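Local structure of enoyl-acyl carrier protein reductase (Uncultured bacterium, 6KIA) at residues V208-F213 against K266-R271; K282-N287 against P420-S425. The protein probably catalyses the NADH-dependent reduction of enoyl-acyl carrier protein in fatty acid synthesis, as a novel type of enoyl-acyl carrier protein reductase linked to triclosan resistance. All blocks are in the same frame, centred on the assembly; numbering follows the deposited sequence.

Interaction 1: V208-F213 against K266-R271. With NAI (1,4-dihydronicotinamide adenine dinucleotide), chain D.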
ATOM      1  N   VAL A 208     -11.913  -3.634   1.738  1.00 21.29           N
ATOM      2  CA  VAL A 208     -11.162  -2.373   1.783  1.00 19.39           C
ATOM      3  C   VAL A 208     -10.028  -2.293   0.758  1.00 21.56           C
ATOM      4  O   VAL A 208      -9.857  -1.280   0.078  1.00 21.93           O
ATOM      5  CB  VAL A 208     -10.543  -2.135   3.196  1.00 21.44           C
ATOM      6  CG1 VAL A 208      -9.781  -0.805   3.222  1.00 22.24           C
ATOM      7  CG2 VAL A 208     -11.636  -2.186   4.304  1.00 19.45           C
ATOM      8  N   THR A 209      -9.240  -3.357   0.680  1.00 21.56           N
ATOM      9  CA  THR A 209      -8.010  -3.391  -0.098  1.00 21.09           C
ATOM     10  C   THR A 209      -8.264  -3.702  -1.562  1.00 20.82           C
ATOM     11  O   THR A 209      -7.517  -3.253  -2.435  1.00 22.15           O
ATOM     12  CB  THR A 209      -7.048  -4.427   0.517  1.00 19.51           C
ATOM     13  OG1 THR A 209      -6.817  -4.045   1.880  1.00 19.24           O
ATOM     14  CG2 THR A 209      -5.727  -4.532  -0.244  1.00 19.28           C
ATOM     15  N   ALA A 210      -9.340  -4.434  -1.846  1.00 20.57           N
ATOM     16  CA  ALA A 210      -9.581  -4.868  -3.222  1.00 18.56           C
ATOM     17  C   ALA A 210     -10.875  -4.328  -3.824  1.00 18.73           C
ATOM     18  O   ALA A 210     -10.850  -3.638  -4.853  1.00 19.69           O
ATOM     19  CB  ALA A 210      -9.565  -6.408  -3.294  1.00 18.62           C
ATOM     20  N   ASN A 211     -12.011  -4.642  -3.210  1.00 20.53           N
ATOM     21  CA  ASN A 211     -13.292  -4.308  -3.829  1.00 20.49           C
ATOM     22  C   ASN A 211     -13.565  -2.808  -3.989  1.00 20.50           C
ATOM     23  O   ASN A 211     -14.290  -2.408  -4.889  1.00 20.94           O
ATOM     24  CB  ASN A 211     -14.414  -4.970  -3.044  1.00 20.83           C
ATOM     25  CG  ASN A 211     -14.347  -6.483  -3.137  1.00 26.28           C
ATOM     26  OD1 ASN A 211     -13.738  -7.027  -4.059  1.00 23.87           O
ATOM     27  ND2 ASN A 211     -14.963  -7.169  -2.181  1.00 22.47           N
ATOM     28  N   THR A 212     -12.968  -1.985  -3.133  1.00 19.36           N
ATOM     29  CA  THR A 212     -13.013  -0.536  -3.299  1.00 19.41           C
ATOM     30  C   THR A 212     -12.509  -0.078  -4.687  1.00 23.24           C
ATOM     31  O   THR A 212     -12.987   0.930  -5.204  1.00 21.41           O
ATOM     32  CB  THR A 212     -12.166   0.166  -2.229  1.00 19.64           C
ATOM     33  OG1 THR A 212     -10.866  -0.439  -2.191  1.00 18.95           O
ATOM     34  CG2 THR A 212     -12.803   0.009  -0.856  1.00 19.16           C
ATOM     35  N   PHE A 213     -11.529  -0.783  -5.265  1.00 18.64           N
ATOM     36  CA  PHE A 213     -11.040  -0.464  -6.613  1.00 20.26           C
ATOM     37  C   PHE A 213     -12.115  -0.731  -7.642  1.00 26.13           C
ATOM     38  O   PHE A 213     -12.293   0.047  -8.580  1.00 22.75           O
ATOM     39  CB  PHE A 213      -9.779  -1.270  -6.927  1.00 19.29           C
ATOM     40  CG  PHE A 213      -8.987  -0.777  -8.108  1.00 22.47           C
ATOM     41  CD1 PHE A 213      -8.664   0.576  -8.264  1.00 19.16           C
ATOM     42  CD2 PHE A 213      -8.451  -1.688  -9.000  1.00 20.74           C
ATOM     43  CE1 PHE A 213      -7.874   1.006  -9.340  1.00 19.93           C
ATOM     44  CE2 PHE A 213      -7.675  -1.265 -10.077  1.00 18.61           C
ATOM     45  CZ  PHE A 213      -7.374   0.083 -10.240  1.00 20.82           C
ATOM     46  N   LYS A 266      -4.735  -8.448  -2.118  1.00 19.02           N
ATOM     47  CA  LYS A 266      -3.929  -7.810  -3.170  1.00 18.63           C
ATOM     48  C   LYS A 266      -4.030  -8.608  -4.489  1.00 22.44           C
ATOM     49  O   LYS A 266      -3.946  -8.031  -5.569  1.00 19.92           O
ATOM     50  CB  LYS A 266      -2.464  -7.669  -2.748  1.00 18.84           C
ATOM     51  CG  LYS A 266      -2.229  -6.591  -1.652  1.00 17.60           C
ATOM     52  CD  LYS A 266      -2.632  -5.199  -2.187  1.00 21.80           C
ATOM     53  CE  LYS A 266      -2.204  -4.098  -1.216  1.00 21.75           C
ATOM     54  NZ  LYS A 266      -2.627  -2.720  -1.622  1.00 17.55           N
ATOM     55  N   MET A 267      -4.178  -9.934  -4.407  1.00 23.90           N
ATOM     56  CA  MET A 267      -4.327 -10.681  -5.663  1.00 20.36           C
ATOM     57  C   MET A 267      -5.729 -10.487  -6.251  1.00 20.62           C
ATOM     58  O   MET A 267      -5.918 -10.497  -7.481  1.00 24.39           O
ATOM     59  CB  MET A 267      -3.996 -12.159  -5.459  1.00 20.45           C
ATOM     60  CG  MET A 267      -2.496 -12.349  -5.333  1.00 20.25           C
ATOM     61  SD  MET A 267      -1.995 -14.092  -5.153  1.00 25.81           S
ATOM     62  CE  MET A 267      -2.638 -14.455  -3.532  1.00 28.57           C
ATOM     63  N   ARG A 268      -6.707 -10.256  -5.386  1.00 20.06           N
ATOM     64  CA  ARG A 268      -8.039  -9.933  -5.877  1.00 21.41           C
ATOM     65  C   ARG A 268      -8.041  -8.552  -6.554  1.00 21.38           C
ATOM     66  O   ARG A 268      -8.682  -8.347  -7.586  1.00 22.74           O
ATOM     67  CB  ARG A 268      -9.051  -9.958  -4.736  1.00 20.00           C
ATOM     68  CG  ARG A 268     -10.483  -9.750  -5.184  1.00 24.56           C
ATOM     69  CD  ARG A 268     -11.453  -9.870  -4.015  1.00 29.24           C
ATOM     70  NE  ARG A 268     -12.831  -9.757  -4.479  1.00 39.24           N
ATOM     71  CZ  ARG A 268     -13.556 -10.776  -4.937  1.00 40.25           C
ATOM     72  NH1 ARG A 268     -13.056 -12.006  -4.955  1.00 38.21           N
ATOM     73  NH2 ARG A 268     -14.790 -10.562  -5.355  1.00 37.94           N
ATOM     74  N   LEU A 269      -7.273  -7.629  -5.988  1.00 20.40           N
ATOM     75  CA  LEU A 269      -7.070  -6.309  -6.590  1.00 19.86           C
ATOM     76  C   LEU A 269      -6.492  -6.427  -8.003  1.00 20.90           C
ATOM     77  O   LEU A 269      -6.980  -5.784  -8.953  1.00 21.74           O
ATOM     78  CB  LEU A 269      -6.141  -5.473  -5.705  1.00 19.16           C
ATOM     79  CG  LEU A 269      -5.747  -4.079  -6.200  1.00 18.99           C
ATOM     80  CD1 LEU A 269      -6.948  -3.132  -6.100  1.00 19.96           C
ATOM     81  CD2 LEU A 269      -4.547  -3.556  -5.404  1.00 18.22           C
ATOM     82  N   GLU A 270      -5.463  -7.255  -8.137  1.00 18.78           N
ATOM     83  CA  GLU A 270      -4.887  -7.536  -9.453  1.00 20.71           C
ATOM     84  C   GLU A 270      -5.939  -8.079 -10.423  1.00 21.80           C
ATOM     85  O   GLU A 270      -6.031  -7.630 -11.571  1.00 22.52           O
ATOM     86  CB  GLU A 270      -3.739  -8.529  -9.332  1.00 20.92           C
ATOM     87  CG  GLU A 270      -2.536  -7.957  -8.625  1.00 21.25           C
ATOM     88  CD  GLU A 270      -1.504  -9.006  -8.301  1.00 25.28           C
ATOM     89  OE1 GLU A 270      -1.843 -10.211  -8.342  1.00 27.89           O
ATOM     90  OE2 GLU A 270      -0.371  -8.623  -7.973  1.00 22.88           O
ATOM     91  N   ARG A 271      -6.731  -9.047  -9.959  1.00 23.40           N
ATOM     92  CA  ARG A 271      -7.765  -9.616 -10.833  1.00 25.84           C
ATOM     93  C   ARG A 271      -8.799  -8.573 -11.286  1.00 26.03           C
ATOM     94  O   ARG A 271      -9.255  -8.601 -12.430  1.00 26.33           O
ATOM     95  CB  ARG A 271      -8.472 -10.786 -10.155  1.00 25.89           C
ATOM     96  CG  ARG A 271      -7.586 -12.002 -10.000  1.00 32.63           C
ATOM     97  CD  ARG A 271      -8.365 -13.263  -9.602  1.00 30.80           C
ATOM     98  NE  ARG A 271      -9.193 -13.122  -8.403  1.00 35.27           N
ATOM     99  CZ  ARG A 271      -8.760 -13.306  -7.160  1.00 36.92           C
ATOM    100  NH1 ARG A 271      -7.490 -13.625  -6.936  1.00 31.22           N
ATOM    101  NH2 ARG A 271      -9.601 -13.167  -6.146  1.00 38.14           N
TER
HETATM  102  PA  NAI D 501      -0.961   4.821   4.430  1.00 17.93           P
HETATM  103  O1A NAI D 501      -0.385   6.189   4.228  1.00 20.84           O
HETATM  104  O2A NAI D 501      -1.419   4.467   5.831  1.00 21.45           O
HETATM  105  O5B NAI D 501      -2.135   4.649   3.371  1.00 18.27           O
HETATM  106  C5B NAI D 501      -3.244   3.829   3.680  1.00 19.72           C
HETATM  107  C4B NAI D 501      -4.337   4.301   2.674  1.00 18.77           C
HETATM  108  O4B NAI D 501      -5.528   3.329   2.885  1.00 18.65           O
HETATM  109  C3B NAI D 501      -4.760   5.491   2.913  1.00 20.23           C
HETATM  110  O3B NAI D 501      -5.011   6.261   1.667  1.00 21.64           O
HETATM  111  C2B NAI D 501      -6.172   5.278   3.748  1.00 22.04           C
HETATM  112  O2B NAI D 501      -6.972   6.516   3.680  1.00 20.17           O
HETATM  113  C1B NAI D 501      -6.711   4.261   3.170  1.00 22.62           C
HETATM  114  N9A NAI D 501      -7.522   3.464   4.114  1.00 22.03           N
HETATM  115  C8A NAI D 501      -7.248   2.716   5.197  1.00 20.37           C
HETATM  116  N7A NAI D 501      -8.396   2.229   5.664  1.00 20.25           N
HETATM  117  C5A NAI D 501      -9.391   2.672   4.859  1.00 19.02           C
HETATM  118  C6A NAI D 501     -10.752   2.425   4.962  1.00 22.06           C
HETATM  119  N6A NAI D 501     -11.554   1.666   5.881  1.00 24.00           N
HETATM  120  N1A NAI D 501     -11.567   2.977   4.047  1.00 20.58           N
HETATM  121  C2A NAI D 501     -11.054   3.768   3.053  1.00 21.94           C
HETATM  122  N3A NAI D 501      -9.694   4.010   2.951  1.00 23.26           N
HETATM  123  C4A NAI D 501      -8.868   3.446   3.887  1.00 22.89           C
HETATM  124  O3  NAI D 501       0.132   3.648   4.024  1.00 18.07           O
HETATM  125  PN  NAI D 501       0.646   3.182   2.567  1.00 18.35           P
HETATM  126  O1N NAI D 501       1.228   4.343   1.822  1.00 17.61           O
HETATM  127  O2N NAI D 501       1.653   2.088   2.886  1.00 18.64           O
HETATM  128  O5D NAI D 501      -0.613   2.586   1.790  1.00 17.46           O
HETATM  129  C5D NAI D 501      -1.006   3.084   0.522  1.00 17.38           C
HETATM  130  C4D NAI D 501      -1.070   1.886  -0.452  1.00 17.30           C
HETATM  131  O4D NAI D 501       0.157   1.458  -0.675  1.00 17.14           O
HETATM  132  C3D NAI D 501      -1.804   0.709   0.187  1.00 19.92           C
HETATM  133  O3D NAI D 501      -2.748   0.156  -0.668  1.00 17.77           O
HETATM  134  C2D NAI D 501      -0.649  -0.296   0.391  1.00 20.21           C
HETATM  135  O2D NAI D 501      -1.207  -1.650   0.536  1.00 17.47           O
HETATM  136  C1D NAI D 501       0.109  -0.122  -0.659  1.00 17.16           C
HETATM  137  N1N NAI D 501       1.469  -0.635  -0.496  1.00 18.80           N
HETATM  138  C2N NAI D 501       2.194  -0.428   0.659  1.00 17.06           C
HETATM  139  C3N NAI D 501       3.469  -0.992   0.791  1.00 16.95           C
HETATM  140  C7N NAI D 501       4.313  -0.752   2.042  1.00 21.07           C
HETATM  141  O7N NAI D 501       5.269  -1.477   2.301  1.00 20.70           O
HETATM  142  N7N NAI D 501       3.979   0.332   2.896  1.00 19.50           N
HETATM  143  C4N NAI D 501       4.041  -1.743  -0.226  1.00 19.33           C
HETATM  144  C5N NAI D 501       3.318  -1.902  -1.414  1.00 21.86           C
HETATM  145  C6N NAI D 501       2.037  -1.352  -1.536  1.00 17.91           C
HETATM  146  O   HOH W   1      -5.239  -1.844  -2.250  1.00 18.19           O
HETATM  147  O   HOH W   2     -15.012  -7.674  -6.503  1.00 40.34           O
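K266 reaches over the methyl of T209 on its way to the cofactor. T209 CG2 lies 3.7 Å from K266 CE and crosses the lysine chain at about a right angle. The chain bends at its second torsion and is extended beyond it, which brings it back alongside T209 of helix 196-219. There K266 NZ donates to both hydroxyls of one ribose of the dihydronicotinamide adenine dinucleotide, at 2.8 Å to O2D and 3.0 Å to O3D; this is the ribose joined to the nicotinamide ring. Water 1 accepts from the same NZ and also lies within hydrogen-bonding distance of T209 O, while Y239 O takes a further bond from the lysine. The hydroxyl of T209 is engaged separately with Q262 and G163.

Two residues on, R268 lays its aliphatic part along A210, with CB and CG each 3.9 Å from A210 CB. From CG to NE the chain is extended, and NE donates to N211 OD1 at 2.9 Å, a nearly straight bond (165°). The oxygen receives it on a lone pair in the carbonyl plane and lies in the guanidinium plane, although the amide and guanidinium planes are 78° apart. Water 2 bridges N211 OD1 and R268 NH2.

These helices, 196-219 and 263-278, run side by side in the Rossmann-like domain, their short segments only 14° from parallel with axes 7.8 Å apart. The small A210 permits this closeness: its CA comes within 4.4 Å of L269 CA.

L269 follows, turning its CD1 methyl toward F213, 3.5 Å from F213 CB and oblique to the ring. L269 also packs on A238 and V285, and F213 meets H159 edge-to-face, placing both against the central sheet.

Interaction 2: K282-N287 against P420-S425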
ATOM      1  N   LYS A 282      -8.359   1.403 -18.783  1.00 20.47           N
ATOM      2  CA  LYS A 282      -6.932   1.527 -18.469  1.00 22.95           C
ATOM      3  C   LYS A 282      -6.690   1.579 -16.954  1.00 25.83           C
ATOM      4  O   LYS A 282      -6.452   2.650 -16.374  1.00 25.06           O
ATOM      5  CB  LYS A 282      -6.349   2.771 -19.134  1.00 27.36           C
ATOM      6  CG  LYS A 282      -6.341   2.730 -20.671  1.00 38.03           C
ATOM      7  CD  LYS A 282      -5.765   1.439 -21.210  1.00 38.85           C
ATOM      8  CE  LYS A 282      -5.903   1.368 -22.729  1.00 52.24           C
ATOM      9  NZ  LYS A 282      -5.591   0.003 -23.254  1.00 58.54           N
ATOM     10  N   ALA A 283      -6.775   0.417 -16.322  1.00 24.84           N
ATOM     11  CA  ALA A 283      -6.557   0.272 -14.882  1.00 22.90           C
ATOM     12  C   ALA A 283      -5.295  -0.556 -14.648  1.00 24.39           C
ATOM     13  O   ALA A 283      -5.152  -1.639 -15.220  1.00 23.89           O
ATOM     14  CB  ALA A 283      -7.779  -0.383 -14.228  1.00 18.67           C
ATOM     15  N   THR A 284      -4.374  -0.044 -13.828  1.00 19.97           N
ATOM     16  CA  THR A 284      -3.108  -0.705 -13.595  1.00 20.27           C
ATOM     17  C   THR A 284      -2.803  -0.755 -12.093  1.00 20.21           C
ATOM     18  O   THR A 284      -2.837   0.271 -11.399  1.00 21.63           O
ATOM     19  CB  THR A 284      -1.956   0.004 -14.347  1.00 22.71           C
ATOM     20  OG1 THR A 284      -2.225   0.004 -15.769  1.00 21.52           O
ATOM     21  CG2 THR A 284      -0.604  -0.687 -14.081  1.00 22.17           C
ATOM     22  N   VAL A 285      -2.505  -1.952 -11.607  1.00 18.46           N
ATOM     23  CA  VAL A 285      -1.963  -2.126 -10.264  1.00 19.41           C
ATOM     24  C   VAL A 285      -0.459  -2.087 -10.343  1.00 20.53           C
ATOM     25  O   VAL A 285       0.150  -2.833 -11.114  1.00 20.94           O
ATOM     26  CB  VAL A 285      -2.387  -3.468  -9.628  1.00 18.11           C
ATOM     27  CG1 VAL A 285      -1.652  -3.691  -8.301  1.00 18.36           C
ATOM     28  CG2 VAL A 285      -3.906  -3.513  -9.444  1.00 21.21           C
ATOM     29  N   TYR A 286       0.147  -1.207  -9.558  1.00 16.51           N
ATOM     30  CA  TYR A 286       1.600  -1.125  -9.508  1.00 16.32           C
ATOM     31  C   TYR A 286       2.063  -1.811  -8.259  1.00 17.76           C
ATOM     32  O   TYR A 286       1.828  -1.315  -7.161  1.00 16.76           O
ATOM     33  CB  TYR A 286       2.072   0.341  -9.547  1.00 16.24           C
ATOM     34  CG  TYR A 286       1.768   1.029 -10.866  1.00 16.20           C
ATOM     35  CD1 TYR A 286       0.546   1.682 -11.075  1.00 17.12           C
ATOM     36  CD2 TYR A 286       2.676   0.986 -11.900  1.00 19.44           C
ATOM     37  CE1 TYR A 286       0.275   2.294 -12.287  1.00 20.01           C
ATOM     38  CE2 TYR A 286       2.414   1.597 -13.117  1.00 20.04           C
ATOM     39  CZ  TYR A 286       1.235   2.244 -13.301  1.00 19.50           C
ATOM     40  OH  TYR A 286       1.010   2.846 -14.531  1.00 20.88           O
ATOM     41  N   ASN A 287       2.692  -2.971  -8.428  1.00 18.41           N
ATOM     42  CA  ASN A 287       3.216  -3.720  -7.277  1.00 19.18           C
ATOM     43  C   ASN A 287       4.538  -3.116  -6.830  1.00 16.42           C
ATOM     44  O   ASN A 287       5.573  -3.231  -7.514  1.00 16.06           O
ATOM     45  CB  ASN A 287       3.356  -5.203  -7.606  1.00 16.35           C
ATOM     46  CG  ASN A 287       2.026  -5.928  -7.554  1.00 21.38           C
ATOM     47  OD1 ASN A 287       1.177  -5.645  -6.683  1.00 18.80           O
ATOM     48  ND2 ASN A 287       1.808  -6.848  -8.500  1.00 18.46           N
ATOM     49  N   PRO A 420      -2.217  -4.336 -17.108  1.00 24.34           N
ATOM     50  CA  PRO A 420      -3.048  -4.149 -15.915  1.00 19.16           C
ATOM     51  C   PRO A 420      -2.297  -4.336 -14.586  1.00 17.63           C
ATOM     52  O   PRO A 420      -2.806  -3.889 -13.558  1.00 17.81           O
ATOM     53  CB  PRO A 420      -4.130  -5.224 -16.080  1.00 25.91           C
ATOM     54  CG  PRO A 420      -3.498  -6.276 -16.921  1.00 27.33           C
ATOM     55  CD  PRO A 420      -2.579  -5.556 -17.858  1.00 24.82           C
ATOM     56  N   VAL A 421      -1.173  -5.048 -14.603  1.00 22.85           N
ATOM     57  CA  VAL A 421      -0.400  -5.327 -13.389  1.00 19.30           C
ATOM     58  C   VAL A 421       1.085  -5.237 -13.698  1.00 18.80           C
ATOM     59  O   VAL A 421       1.591  -5.944 -14.584  1.00 23.71           O
ATOM     60  CB  VAL A 421      -0.714  -6.732 -12.802  1.00 21.32           C
ATOM     61  CG1 VAL A 421       0.007  -6.901 -11.472  1.00 23.97           C
ATOM     62  CG2 VAL A 421      -2.222  -6.969 -12.636  1.00 24.78           C
ATOM     63  N   LEU A 422       1.784  -4.344 -12.999  1.00 17.78           N
ATOM     64  CA  LEU A 422       3.188  -4.089 -13.254  1.00 18.64           C
ATOM     65  C   LEU A 422       3.962  -4.001 -11.950  1.00 21.91           C
ATOM     66  O   LEU A 422       3.534  -3.317 -11.017  1.00 23.72           O
ATOM     67  CB  LEU A 422       3.377  -2.791 -14.040  1.00 20.58           C
ATOM     68  CG  LEU A 422       2.738  -2.745 -15.431  1.00 25.61           C
ATOM     69  CD1 LEU A 422       2.833  -1.334 -16.012  1.00 21.93           C
ATOM     70  CD2 LEU A 422       3.460  -3.766 -16.315  1.00 24.06           C
ATOM     71  N   TRP A 423       5.095  -4.680 -11.893  1.00 19.56           N
ATOM     72  CA  TRP A 423       5.977  -4.568 -10.733  1.00 15.83           C
ATOM     73  C   TRP A 423       6.986  -3.433 -10.919  1.00 19.40           C
ATOM     74  O   TRP A 423       7.670  -3.351 -11.959  1.00 21.66           O
ATOM     75  CB  TRP A 423       6.728  -5.883 -10.486  1.00 19.24           C
ATOM     76  CG  TRP A 423       6.087  -6.907  -9.596  1.00 18.88           C
ATOM     77  CD1 TRP A 423       6.477  -7.249  -8.326  1.00 22.62           C
ATOM     78  CD2 TRP A 423       4.981  -7.768  -9.917  1.00 18.80           C
ATOM     79  NE1 TRP A 423       5.703  -8.271  -7.853  1.00 18.36           N
ATOM     80  CE2 TRP A 423       4.755  -8.596  -8.790  1.00 17.82           C
ATOM     81  CE3 TRP A 423       4.153  -7.909 -11.031  1.00 18.21           C
ATOM     82  CZ2 TRP A 423       3.742  -9.557  -8.757  1.00 18.28           C
ATOM     83  CZ3 TRP A 423       3.144  -8.886 -10.997  1.00 20.52           C
ATOM     84  CH2 TRP A 423       2.947  -9.686  -9.872  1.00 20.00           C
ATOM     85  N   LEU A 424       7.104  -2.590  -9.891  1.00 18.68           N
ATOM     86  CA  LEU A 424       8.166  -1.598  -9.801  1.00 15.73           C
ATOM     87  C   LEU A 424       9.163  -2.116  -8.773  1.00 19.43           C
ATOM     88  O   LEU A 424       8.941  -1.970  -7.572  1.00 18.23           O
ATOM     89  CB  LEU A 424       7.604  -0.234  -9.373  1.00 17.20           C
ATOM     90  CG  LEU A 424       6.438   0.282 -10.230  1.00 17.84           C
ATOM     91  CD1 LEU A 424       5.999   1.648  -9.733  1.00 18.39           C
ATOM     92  CD2 LEU A 424       6.889   0.372 -11.694  1.00 20.75           C
ATOM     93  N   SER A 425      10.227  -2.783  -9.221  1.00 16.99           N
ATOM     94  CA  SER A 425      11.210  -3.327  -8.271  1.00 17.95           C
ATOM     95  C   SER A 425      12.406  -2.384  -8.113  1.00 18.48           C
ATOM     96  O   SER A 425      12.402  -1.290  -8.680  1.00 18.37           O
ATOM     97  CB  SER A 425      11.641  -4.733  -8.710  1.00 19.39           C
ATOM     98  OG  SER A 425      10.530  -5.618  -8.554  1.00 17.73           O
TER
HETATM   99  O   HOH W   3       7.839  -4.321  -6.289  1.00 18.59           O
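V285 uses both its backbone groups to bond segment 420-425: N donates to P420 O at 2.8 Å, and O accepts from L422 N. These are two of the four backbone hydrogen bonds that join strands 283-287 and 421-423 in parallel. The ladder continues with N287 N to L422 O and L424 N to N287 O. Several CA-H...O contacts lie between these bonds, among them T284 CA to P420 O. The strand axes diverge by 20°. On its other edge, strand 283-287 pairs with strand 234-240, so strand 421-423 extends the parallel Rossmann-like sheet by a strand supplied from far along the chain.

Apolar contacts dominate the face bearing Y286 and L422. These two side chains lie side by side and point the same way, with Y286 CE2 4.1 Å from L422 CD1, while L424 CD1 approaches Y286 CD2 obliquely. The methyl T284 CG2 rests over one face of the tyrosine ring, toward its rim, and is 4.0 Å from L422 CD1. Helix 394-413 covers this side through M410 and E413, and the tyrosine hydroxyl bonds to S414.

On the face carrying V285, V421, N287 and W423, the main contact is between N287 and W423. N287 CB sits 3.6 Å above the centroid of the indole's five-membered ring, almost on its normal, in a CH-pi contact. With CG anti to its carbonyl carbon (chi1 -78°), the amide extends over the six-membered ring, its plane 60° from that of the indole; ND2 is 3.3 Å from W423 CZ2 and also 3.5 Å from V421 CG1.

N287 ND2 is hydrogen-bonded to E270, while W423 NE1 donates to H242 O. The indole therefore backs an amide already gripped by a carboxylate, which would restrict rotation of the asparagine and hold the polar group in a buried setting.

In the fold
Interactions 1 and 2 are both buried, but they belong to different layers of the fold. Interaction 1 joins two helices on one side of the sheet; interaction 2 joins two strands within it. Helix 263-278 and strand 283-287 are consecutive in the chain, and they meet directly: L269 CG packs on V285 CG2 at 3.8 Å. E270 OE2 also lies against V421 CG1 and W423 CH2. The helix pair meets through side chains, with a cofactor-binding lysine near one end and a water-bridged, partly exposed arginine-asparagine pair at the other. In the strand pair, backbone bonds set the register, and an asparagine-indole contact lies on one face and aliphatic and tyrosine groups on the other.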